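Local coordinates for protein Dye type peroxidase A (Streptomyces lividans 1326, PDB 6GZW) that probably catalyses the haem-dependent oxidation of dyes and similar substrates by hydrogen peroxide, as a member of the dye-decolourising peroxidase family, at residues Q27-L32 with L136-A141; A34-A39 with F93-L98; E270-D273 with E277-V280. All coordinates share one frame; numbering follows the deposited sequence.

Overall arrangement
From the N terminus the chain soon enters strand 29-37, which serves two contacts. Its beginning packs on helix 135-149 in contact 1, closing a loop of about a hundred residues. Its far end meets the last turn of helix 90-95 and the residues after it in contact 2, a shorter loop nested inside the first, with centres about 25 Å apart. Both tie helices of the N-terminal half to the same strand of its sheet. Contact 3 comes later, in series with the others: 270-273 and 277-280 close a small turn in a long loop of the C-terminal half, on the opposite side of the chain's centre, its centre about 43 Å from that of contact 1.

Contact 1: Q27-L32 with L136-A141; sequences QARGHL and LVAFHA
The imidazole of H31 points its NE2-CD2 side at the helix backbone. F139 N lies at the edge of the ring, near its plane, with NE2 3.8 Å away and no hydrogen bond between them, while A138 O approaches obliquely, 3.6 Å from CD2. The opposite end of the ring is tied down within the sheet: ND1 is hydrogen-bonded to N160 OD1, which fixes how the ring turns. The phenyl ring of F139 turns to the subunit interface, forming an edge-to-face pair with H307 of the second subunit. The guanidinium of R29 turns away from A138, and its NH1 bonds to G161 O on the neighbouring strand.

The methyl of A138 faces the strand and meets both side chains: R29 CG lies 3.5 Å from A138 CB, and H31 NE2 comes to 3.8 Å from the same carbon. With CG opposite the backbone N (chi1 -178°), that methylene of R29 is put against A138, and the bend at the next bond (chi2 50°) carries the rest of the chain away from the methyl. With an alanine in place of H31, N160 would probably lose its imidazole partner and a gap would open beside A138.

No hydrogen bond joins the two segments; the contact is buried packing. Strand 29-32 and helix 136-141 run nearly the same way, their axes 14° apart and 8.4 Å distant at closest approach. The helix lies on one face of the antiparallel sheet, where strand 29-37 runs between strands 126-132 and 153-162. Helix 43-61 borders the same helix through L60, which touches H140 and A141, while the second subunit packs on R29, L136 and F139.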
ATOM      1  N   GLN A  27       9.444  -2.346   8.063  1.00 13.06           N
ATOM      2  CA  GLN A  27       9.476  -1.784   6.704  1.00 12.01           C
ATOM      3  C   GLN A  27       8.122  -1.182   6.350  1.00 11.66           C
ATOM      4  O   GLN A  27       7.083  -1.650   6.840  1.00 11.68           O
ATOM      5  CB  GLN A  27       9.796  -2.907   5.726  1.00 11.58           C
ATOM      6  CG  GLN A  27      11.207  -3.505   5.874  1.00 11.35           C
ATOM      7  CD  GLN A  27      11.223  -4.967   5.587  1.00 11.36           C
ATOM      8  OE1 GLN A  27      10.286  -5.694   5.959  1.00 11.64           O
ATOM      9  NE2 GLN A  27      12.302  -5.441   4.947  1.00 11.29           N
ATOM     10  N   ALA A  28       8.138  -0.191   5.464  1.00 10.45           N
ATOM     11  CA  ALA A  28       6.932   0.550   5.093  1.00 10.94           C
ATOM     12  C   ALA A  28       5.940  -0.266   4.257  1.00 11.05           C
ATOM     13  O   ALA A  28       4.755   0.030   4.279  1.00 10.29           O
ATOM     14  CB  ALA A  28       7.288   1.807   4.348  1.00 10.88           C
ATOM     15  N   ARG A  29       6.421  -1.271   3.528  1.00 10.85           N
ATOM     16  CA  ARG A  29       5.596  -2.032   2.609  1.00 11.17           C
ATOM     17  C   ARG A  29       5.835  -3.511   2.811  1.00 10.80           C
ATOM     18  O   ARG A  29       6.977  -3.921   2.911  1.00 10.83           O
ATOM     19  CB  ARG A  29       5.946  -1.631   1.180  1.00 11.78           C
ATOM     20  CG  ARG A  29       5.140  -2.315   0.109  1.00 12.31           C
ATOM     21  CD  ARG A  29       3.663  -2.230   0.389  1.00 13.88           C
ATOM     22  NE  ARG A  29       2.906  -2.316  -0.834  1.00 15.10           N
ATOM     23  CZ  ARG A  29       1.596  -2.383  -0.904  1.00 16.35           C
ATOM     24  NH1 ARG A  29       0.848  -2.384   0.198  1.00 15.98           N
ATOM     25  NH2 ARG A  29       1.022  -2.444  -2.087  1.00 15.88           N
ATOM     26  N   GLY A  30       4.750  -4.290   2.904  1.00 10.42           N
ATOM     27  CA  GLY A  30       4.789  -5.746   3.056  1.00 10.34           C
ATOM     28  C   GLY A  30       3.880  -6.471   2.073  1.00 10.48           C
ATOM     29  O   GLY A  30       2.807  -5.998   1.706  1.00  9.87           O
ATOM     30  N   HIS A  31       4.339  -7.636   1.624  1.00 10.23           N
ATOM     31  CA  HIS A  31       3.496  -8.591   0.932  1.00 10.25           C
ATOM     32  C   HIS A  31       3.752  -9.960   1.575  1.00  9.99           C
ATOM     33  O   HIS A  31       4.906 -10.407   1.611  1.00 10.21           O
ATOM     34  CB  HIS A  31       3.832  -8.670  -0.555  1.00 10.19           C
ATOM     35  CG  HIS A  31       3.745  -7.368  -1.300  1.00 10.11           C
ATOM     36  ND1 HIS A  31       2.555  -6.725  -1.576  1.00  9.76           N
ATOM     37  CD2 HIS A  31       4.720  -6.601  -1.845  1.00 10.11           C
ATOM     38  CE1 HIS A  31       2.807  -5.623  -2.270  1.00  9.85           C
ATOM     39  NE2 HIS A  31       4.112  -5.535  -2.471  1.00 10.10           N
ATOM     40  N   LEU A  32       2.702 -10.595   2.067  1.00 10.41           N
ATOM     41  CA  LEU A  32       2.777 -11.970   2.562  1.00 10.82           C
ATOM     42  C   LEU A  32       2.102 -12.850   1.526  1.00 11.52           C
ATOM     43  O   LEU A  32       1.049 -12.484   1.020  1.00 12.00           O
ATOM     44  CB  LEU A  32       2.052 -12.135   3.881  1.00 11.40           C
ATOM     45  CG  LEU A  32       2.396 -11.177   5.030  1.00 12.16           C
ATOM     46  CD1 LEU A  32       1.700 -11.565   6.329  1.00 12.80           C
ATOM     47  CD2 LEU A  32       3.900 -11.068   5.241  1.00 12.32           C
ATOM     48  N   LEU A 136       7.677  -0.024  -5.202  1.00  9.42           N
ATOM     49  CA  LEU A 136       8.085  -0.636  -6.471  1.00  9.67           C
ATOM     50  C   LEU A 136       9.086  -1.750  -6.230  1.00  9.42           C
ATOM     51  O   LEU A 136       8.944  -2.852  -6.789  1.00  9.84           O
ATOM     52  CB  LEU A 136       8.631   0.387  -7.478  1.00 10.23           C
ATOM     53  CG  LEU A 136       7.683   1.535  -7.860  1.00 10.54           C
ATOM     54  CD1 LEU A 136       8.277   2.322  -9.017  1.00 10.70           C
ATOM     55  CD2 LEU A 136       6.275   1.055  -8.169  1.00 11.15           C
ATOM     56  N   VAL A 137      10.055  -1.496  -5.347  1.00  9.18           N
ATOM     57  CA  VAL A 137      10.986  -2.556  -4.929  1.00  9.85           C
ATOM     58  C   VAL A 137      10.216  -3.729  -4.365  1.00  9.52           C
ATOM     59  O   VAL A 137      10.481  -4.892  -4.695  1.00  9.83           O
ATOM     60  CB  VAL A 137      12.032  -2.036  -3.900  1.00 10.25           C
ATOM     61  CG1 VAL A 137      12.853  -3.175  -3.329  1.00 10.44           C
ATOM     62  CG2 VAL A 137      12.928  -0.980  -4.539  1.00 10.22           C
ATOM     63  N   ALA A 138       9.253  -3.461  -3.475  1.00  9.40           N
ATOM     64  CA  ALA A 138       8.515  -4.544  -2.904  1.00  9.75           C
ATOM     65  C   ALA A 138       7.701  -5.342  -3.935  1.00  9.52           C
ATOM     66  O   ALA A 138       7.692  -6.567  -3.915  1.00 10.18           O
ATOM     67  CB  ALA A 138       7.587  -4.022  -1.809  1.00  9.95           C
ATOM     68  N   PHE A 139       6.984  -4.633  -4.796  1.00  9.38           N
ATOM     69  CA  PHE A 139       6.154  -5.301  -5.803  1.00  9.33           C
ATOM     70  C   PHE A 139       7.009  -6.150  -6.755  1.00  9.04           C
ATOM     71  O   PHE A 139       6.707  -7.306  -7.054  1.00  9.62           O
ATOM     72  CB  PHE A 139       5.339  -4.331  -6.625  1.00  9.39           C
ATOM     73  CG  PHE A 139       4.459  -5.036  -7.614  1.00  9.22           C
ATOM     74  CD1 PHE A 139       3.265  -5.604  -7.208  1.00  9.44           C
ATOM     75  CD2 PHE A 139       4.893  -5.261  -8.923  1.00  9.56           C
ATOM     76  CE1 PHE A 139       2.491  -6.365  -8.079  1.00  9.40           C
ATOM     77  CE2 PHE A 139       4.126  -6.016  -9.791  1.00  9.33           C
ATOM     78  CZ  PHE A 139       2.913  -6.546  -9.399  1.00  9.47           C
ATOM     79  N   HIS A 140       8.101  -5.558  -7.193  1.00  9.31           N
ATOM     80  CA  HIS A 140       9.031  -6.254  -8.084  1.00  9.49           C
ATOM     81  C   HIS A 140       9.493  -7.568  -7.449  1.00  9.80           C
ATOM     82  O   HIS A 140       9.541  -8.584  -8.124  1.00 10.05           O
ATOM     83  CB  HIS A 140      10.214  -5.344  -8.388  1.00  9.80           C
ATOM     84  CG  HIS A 140      11.361  -5.992  -9.099  1.00  9.55           C
ATOM     85  ND1 HIS A 140      12.525  -6.362  -8.455  1.00  9.63           N
ATOM     86  CD2 HIS A 140      11.560  -6.250 -10.412  1.00  9.76           C
ATOM     87  CE1 HIS A 140      13.368  -6.867  -9.346  1.00  9.80           C
ATOM     88  NE2 HIS A 140      12.805  -6.810 -10.540  1.00 10.31           N
ATOM     89  N   ALA A 141       9.795  -7.563  -6.144  1.00  9.04           N
ATOM     90  CA  ALA A 141      10.157  -8.797  -5.458  1.00  9.28           C
ATOM     91  C   ALA A 141       9.002  -9.800  -5.338  1.00  9.68           C
ATOM     92  O   ALA A 141       9.160 -11.000  -5.581  1.00  9.78           O
ATOM     93  CB  ALA A 141      10.738  -8.481  -4.103  1.00  9.14           C
TER

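Contact 2: A34-A39 with F93-L98; sequences AFDLAA and FGRTGL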
ATOM      1  N   ALA A  34       1.287 -17.160   0.448  1.00 12.59           N
ATOM      2  CA  ALA A  34       1.391 -18.586   0.635  1.00 12.61           C
ATOM      3  C   ALA A  34       1.223 -19.283  -0.707  1.00 12.94           C
ATOM      4  O   ALA A  34       0.416 -18.851  -1.536  1.00 13.15           O
ATOM      5  CB  ALA A  34       0.350 -19.062   1.641  1.00 12.73           C
ATOM      6  N   PHE A  35       1.984 -20.363  -0.912  1.00 12.73           N
ATOM      7  CA  PHE A  35       1.917 -21.180  -2.110  1.00 12.69           C
ATOM      8  C   PHE A  35       1.569 -22.620  -1.731  1.00 13.27           C
ATOM      9  O   PHE A  35       2.016 -23.082  -0.665  1.00 12.52           O
ATOM     10  CB  PHE A  35       3.269 -21.195  -2.834  1.00 12.64           C
ATOM     11  CG  PHE A  35       3.695 -19.873  -3.387  1.00 12.39           C
ATOM     12  CD1 PHE A  35       4.408 -18.983  -2.598  1.00 12.17           C
ATOM     13  CD2 PHE A  35       3.463 -19.522  -4.716  1.00 12.29           C
ATOM     14  CE1 PHE A  35       4.846 -17.759  -3.072  1.00 12.12           C
ATOM     15  CE2 PHE A  35       3.905 -18.278  -5.204  1.00 12.81           C
ATOM     16  CZ  PHE A  35       4.589 -17.395  -4.372  1.00 12.46           C
ATOM     17  N   ASP A  36       0.796 -23.298  -2.572  1.00 13.77           N
ATOM     18  CA  ASP A  36       0.630 -24.753  -2.491  1.00 14.14           C
ATOM     19  C   ASP A  36       1.339 -25.447  -3.624  1.00 14.55           C
ATOM     20  O   ASP A  36       1.267 -25.028  -4.784  1.00 15.19           O
ATOM     21  CB  ASP A  36      -0.840 -25.160  -2.505  1.00 14.22           C
ATOM     22  CG  ASP A  36      -1.550 -24.815  -1.207  1.00 14.13           C
ATOM     23  OD1 ASP A  36      -0.902 -24.811  -0.149  1.00 14.17           O
ATOM     24  OD2 ASP A  36      -2.777 -24.596  -1.250  1.00 15.02           O
ATOM     25  N   LEU A  37       2.037 -26.519  -3.304  1.00 14.47           N
ATOM     26  CA  LEU A  37       2.689 -27.305  -4.351  1.00 15.01           C
ATOM     27  C   LEU A  37       1.672 -27.866  -5.342  1.00 15.13           C
ATOM     28  O   LEU A  37       0.583 -28.294  -4.964  1.00 16.97           O
ATOM     29  CB  LEU A  37       3.507 -28.439  -3.713  1.00 15.06           C
ATOM     30  CG  LEU A  37       4.753 -27.999  -2.947  1.00 15.08           C
ATOM     31  CD1 LEU A  37       5.274 -29.174  -2.148  1.00 16.29           C
ATOM     32  CD2 LEU A  37       5.833 -27.499  -3.854  1.00 16.44           C
ATOM     33  N   ALA A  38       2.040 -27.803  -6.613  1.00 15.96           N
ATOM     34  CA  ALA A  38       1.223 -28.321  -7.678  1.00 17.65           C
ATOM     35  C   ALA A  38       1.306 -29.850  -7.715  1.00 18.47           C
ATOM     36  O   ALA A  38       2.248 -30.454  -7.201  1.00 17.36           O
ATOM     37  CB  ALA A  38       1.703 -27.744  -9.005  1.00 18.08           C
ATOM     38  N   ALA A  39       0.325 -30.449  -8.369  1.00 19.71           N
ATOM     39  CA  ALA A  39       0.413 -31.851  -8.753  1.00 21.39           C
ATOM     40  C   ALA A  39       1.707 -32.070  -9.553  1.00 20.49           C
ATOM     41  O   ALA A  39       2.029 -31.319 -10.480  1.00 24.54           O
ATOM     42  CB  ALA A  39      -0.812 -32.245  -9.567  1.00 21.57           C
ATOM     43  N   PHE A  93       4.991 -31.323   4.356  1.00 18.41           N
ATOM     44  CA  PHE A  93       5.813 -32.508   4.649  1.00 19.28           C
ATOM     45  C   PHE A  93       5.144 -33.784   4.108  1.00 20.40           C
ATOM     46  O   PHE A  93       5.823 -34.652   3.546  1.00 21.94           O
ATOM     47  CB  PHE A  93       6.152 -32.529   6.166  1.00 17.66           C
ATOM     48  CG  PHE A  93       6.984 -31.344   6.582  1.00 16.82           C
ATOM     49  CD1 PHE A  93       6.374 -30.107   6.863  1.00 17.10           C
ATOM     50  CD2 PHE A  93       8.368 -31.406   6.566  1.00 16.43           C
ATOM     51  CE1 PHE A  93       7.131 -28.998   7.170  1.00 16.99           C
ATOM     52  CE2 PHE A  93       9.146 -30.300   6.890  1.00 17.47           C
ATOM     53  CZ  PHE A  93       8.521 -29.069   7.176  1.00 17.01           C
ATOM     54  N   GLY A  94       3.822 -33.865   4.213  1.00 22.51           N
ATOM     55  CA  GLY A  94       3.044 -34.957   3.604  1.00 24.59           C
ATOM     56  C   GLY A  94       2.959 -34.935   2.067  1.00 27.88           C
ATOM     57  O   GLY A  94       2.581 -35.951   1.455  1.00 28.30           O
ATOM     58  N   ARG A  95       3.268 -33.786   1.451  1.00 27.73           N
ATOM     59  CA  ARG A  95       3.321 -33.659  -0.010  1.00 28.85           C
ATOM     60  C   ARG A  95       4.686 -34.023  -0.618  1.00 27.94           C
ATOM     61  O   ARG A  95       4.791 -34.222  -1.829  1.00 29.72           O
ATOM     62  CB  ARG A  95       2.855 -32.250  -0.453  1.00 31.80           C
ATOM     63  CG  ARG A  95       1.339 -32.188  -0.647  1.00 34.50           C
ATOM     64  CD  ARG A  95       0.697 -30.882  -0.230  1.00 36.04           C
ATOM     65  NE  ARG A  95      -0.747 -31.078  -0.064  1.00 39.00           N
ATOM     66  CZ  ARG A  95      -1.608 -30.205   0.467  1.00 39.58           C
ATOM     67  NH1 ARG A  95      -1.225 -29.005   0.886  1.00 36.20           N
ATOM     68  NH2 ARG A  95      -2.895 -30.544   0.565  1.00 43.50           N
ATOM     69  N   THR A  96       5.714 -34.165   0.218  1.00 25.57           N
ATOM     70  CA  THR A  96       7.085 -34.320  -0.242  1.00 24.33           C
ATOM     71  C   THR A  96       7.806 -35.558   0.316  1.00 25.30           C
ATOM     72  O   THR A  96       9.003 -35.699   0.105  1.00 26.92           O
ATOM     73  CB  THR A  96       7.903 -33.062   0.114  1.00 23.46           C
ATOM     74  OG1 THR A  96       7.721 -32.744   1.507  1.00 22.55           O
ATOM     75  CG2 THR A  96       7.444 -31.875  -0.753  1.00 22.34           C
ATOM     76  N   GLY A  97       7.080 -36.448   0.994  1.00 26.66           N
ATOM     77  CA  GLY A  97       7.678 -37.622   1.660  1.00 26.67           C
ATOM     78  C   GLY A  97       8.583 -37.238   2.822  1.00 26.57           C
ATOM     79  O   GLY A  97       9.543 -37.945   3.121  1.00 25.61           O
ATOM     80  N   LEU A  98       8.284 -36.123   3.503  1.00 24.18           N
ATOM     81  CA  LEU A  98       9.179 -35.621   4.554  1.00 24.51           C
ATOM     82  C   LEU A  98       8.522 -35.579   5.926  1.00 23.16           C
ATOM     83  O   LEU A  98       8.937 -34.803   6.791  1.00 22.97           O
ATOM     84  CB  LEU A  98       9.752 -34.262   4.141  1.00 25.37           C
ATOM     85  CG  LEU A  98      10.732 -34.315   2.977  1.00 26.50           C
ATOM     86  CD1 LEU A  98      11.046 -32.905   2.473  1.00 28.19           C
ATOM     87  CD2 LEU A  98      12.020 -35.046   3.357  1.00 28.25           C
TER
HETATM   88  O   HOH W   1      -2.424 -26.537   1.448  1.00 22.07           O
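R95 lies along the strand end, its root against L37 and its tip joined to D36 through a water. Its CB lies 4.3 Å from L37 CD1, a loose aliphatic touch. From there the chain runs on through CG, CD and NE toward D36, and the last two bonds are extended (chi3 -162°). NH1 stops 4.3 Å from D36 OD1, too far for a salt bridge, and a water spans the interval. That water sits at the guanidinium edge, in its plane, accepting from R95 NH1 at 2.8 Å and donating to D36 OD1 at 2.8 Å. Both groups have firmer partners nearby: NH1 makes a salt bridge with D125, and D36 OD2 makes one with R156.

Beside this polar end, L37 CD1 meets the methyl CG2 of T96 at 3.7 Å, the two side chains crossing at about a right angle. The threonine can offer its methyl because chi1 (51°) turns OG1 the other way, onto F92 O in the preceding turn. The backbone behind it folds tightly, L98 N bonding to F93 O at 2.9 Å, and G97 takes a positive phi.

The arrangement packs the end of the first strand against the turn following helix 90-95, within a half whose strand order, 4-1-3-2, is that of a ferredoxin-like fold.

Contact 3: E270-D273 with E277-V280; sequences EKTD and ELVV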
ATOM      1  N   GLU A 270       0.531  -3.731  40.421  1.00 19.69           N
ATOM      2  CA  GLU A 270      -0.215  -3.725  41.699  1.00 22.01           C
ATOM      3  C   GLU A 270      -0.846  -2.376  42.046  1.00 22.10           C
ATOM      4  O   GLU A 270      -1.694  -2.315  42.956  1.00 22.34           O
ATOM      5  CB  GLU A 270       0.687  -4.207  42.851  1.00 23.40           C
ATOM      6  CG  GLU A 270       0.913  -5.718  42.908  1.00 24.52           C
ATOM      7  CD  GLU A 270       1.885  -6.244  41.872  0.50 25.00           C
ATOM      8  OE1 GLU A 270       3.000  -5.694  41.762  0.50 25.91           O
ATOM      9  OE2 GLU A 270       1.542  -7.231  41.177  0.50 26.90           O
ATOM     10  N   LYS A 271      -0.472  -1.309  41.344  1.00 21.11           N
ATOM     11  CA  LYS A 271      -0.901   0.047  41.699  1.00 21.77           C
ATOM     12  C   LYS A 271      -2.400   0.196  41.588  1.00 22.64           C
ATOM     13  O   LYS A 271      -3.003  -0.188  40.573  1.00 20.59           O
ATOM     14  CB  LYS A 271      -0.252   1.095  40.820  1.00 23.14           C
ATOM     15  CG  LYS A 271      -0.449   2.513  41.324  1.00 24.32           C
ATOM     16  CD  LYS A 271       0.397   3.493  40.529  1.00 25.98           C
ATOM     17  CE  LYS A 271       0.267   4.910  41.044  1.00 26.06           C
ATOM     18  NZ  LYS A 271       0.620   5.891  39.986  1.00 25.81           N
ATOM     19  N   THR A 272      -2.993   0.759  42.644  1.00 23.35           N
ATOM     20  CA  THR A 272      -4.417   1.089  42.671  1.00 24.75           C
ATOM     21  C   THR A 272      -4.656   2.579  42.802  1.00 25.49           C
ATOM     22  O   THR A 272      -3.757   3.352  43.155  1.00 26.23           O
ATOM     23  CB  THR A 272      -5.136   0.355  43.825  1.00 26.74           C
ATOM     24  OG1 THR A 272      -4.532   0.715  45.079  1.00 26.83           O
ATOM     25  CG2 THR A 272      -5.016  -1.153  43.642  1.00 26.16           C
ATOM     26  N   ASP A 273      -5.879   2.973  42.471  1.00 26.03           N
ATOM     27  CA  ASP A 273      -6.346   4.346  42.597  1.00 26.89           C
ATOM     28  C   ASP A 273      -6.899   4.539  44.015  1.00 28.16           C
ATOM     29  O   ASP A 273      -6.750   3.653  44.855  1.00 28.52           O
ATOM     30  CB  ASP A 273      -7.380   4.699  41.487  1.00 27.92           C
ATOM     31  CG  ASP A 273      -8.690   3.861  41.532  1.00 26.86           C
ATOM     32  OD1 ASP A 273      -9.030   3.202  42.533  1.00 25.85           O
ATOM     33  OD2 ASP A 273      -9.416   3.858  40.511  1.00 26.43           O
ATOM     34  N   GLU A 277      -9.150   0.295  43.116  1.00 24.96           N
ATOM     35  CA  GLU A 277      -9.231  -0.408  41.826  1.00 23.69           C
ATOM     36  C   GLU A 277      -7.884  -0.325  41.105  1.00 21.64           C
ATOM     37  O   GLU A 277      -7.206   0.707  41.165  1.00 21.37           O
ATOM     38  CB  GLU A 277     -10.319   0.218  40.950  1.00 24.55           C
ATOM     39  CG  GLU A 277     -11.750   0.132  41.502  1.00 25.38           C
ATOM     40  CD  GLU A 277     -12.437  -1.251  41.405  0.50 27.29           C
ATOM     41  OE1 GLU A 277     -11.975  -2.182  40.690  1.00 29.17           O
ATOM     42  OE2 GLU A 277     -13.490  -1.416  42.061  0.50 26.87           O
ATOM     43  N   LEU A 278      -7.521  -1.388  40.391  1.00 20.88           N
ATOM     44  CA  LEU A 278      -6.258  -1.407  39.636  1.00 19.90           C
ATOM     45  C   LEU A 278      -6.182  -0.297  38.574  1.00 18.53           C
ATOM     46  O   LEU A 278      -7.131  -0.066  37.837  1.00 18.32           O
ATOM     47  CB  LEU A 278      -6.041  -2.772  38.987  1.00 19.63           C
ATOM     48  CG  LEU A 278      -5.706  -3.912  39.959  1.00 20.44           C
ATOM     49  CD1 LEU A 278      -5.847  -5.254  39.253  1.00 20.91           C
ATOM     50  CD2 LEU A 278      -4.299  -3.732  40.535  1.00 19.88           C
ATOM     51  N   VAL A 279      -5.043   0.403  38.523  1.00 17.36           N
ATOM     52  CA  VAL A 279      -4.849   1.480  37.536  1.00 16.54           C
ATOM     53  C   VAL A 279      -4.676   0.872  36.127  1.00 16.30           C
ATOM     54  O   VAL A 279      -5.249   1.388  35.162  1.00 16.71           O
ATOM     55  CB  VAL A 279      -3.666   2.401  37.911  1.00 17.14           C
ATOM     56  CG1 VAL A 279      -3.408   3.444  36.834  1.00 17.36           C
ATOM     57  CG2 VAL A 279      -3.939   3.110  39.245  1.00 17.81           C
ATOM     58  N   VAL A 280      -3.910  -0.218  36.022  1.00 15.64           N
ATOM     59  CA  VAL A 280      -3.842  -0.991  34.767  1.00 14.16           C
ATOM     60  C   VAL A 280      -4.875  -2.096  34.912  1.00 13.69           C
ATOM     61  O   VAL A 280      -4.695  -2.984  35.749  1.00 13.12           O
ATOM     62  CB  VAL A 280      -2.460  -1.598  34.530  1.00 14.32           C
ATOM     63  CG1 VAL A 280      -2.478  -2.470  33.286  1.00 14.03           C
ATOM     64  CG2 VAL A 280      -1.418  -0.510  34.373  1.00 14.38           C
TER
HETATM   65  O   HOH W   2      -2.122  -1.419  38.157  1.00 18.36           O
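Two backbone hydrogen bonds hold T272 and L278 opposite each other. V279 N donates to K271 O at 3.0 Å, almost straight (174°), and D273 N donates to E277 O at 2.9 Å. A third bond uses a side chain: E277 N reaches D273 OD1 at 3.0 Å, meeting the oxygen from above the carboxylate plane. The carboxylate is swung to this place by chi1 of 63°, which sets CG between the backbone N and the carbonyl carbon; OD1 also receives a weak bond from S275 N inside the turn. K271 O takes a water as well, and that water accepts from V280 N.

Weaker contacts fill in round the bonds. T272 CA passes 3.2 Å from E277 O in a CA-H...O contact. V279 CG2 packs on T272 C at 3.7 Å, and K271 CG touches the same methyl, while the lysine's NZ goes on to S256 O. On the other side L278 CD2 lies against E270 O and K271 O.

Two short antiparallel segments are joined here by a single bridge, T272 with L278 forming a non-hydrogen-bonded pair: a hairpin-like closure in a surface loop between helices 238-245 and 285-288.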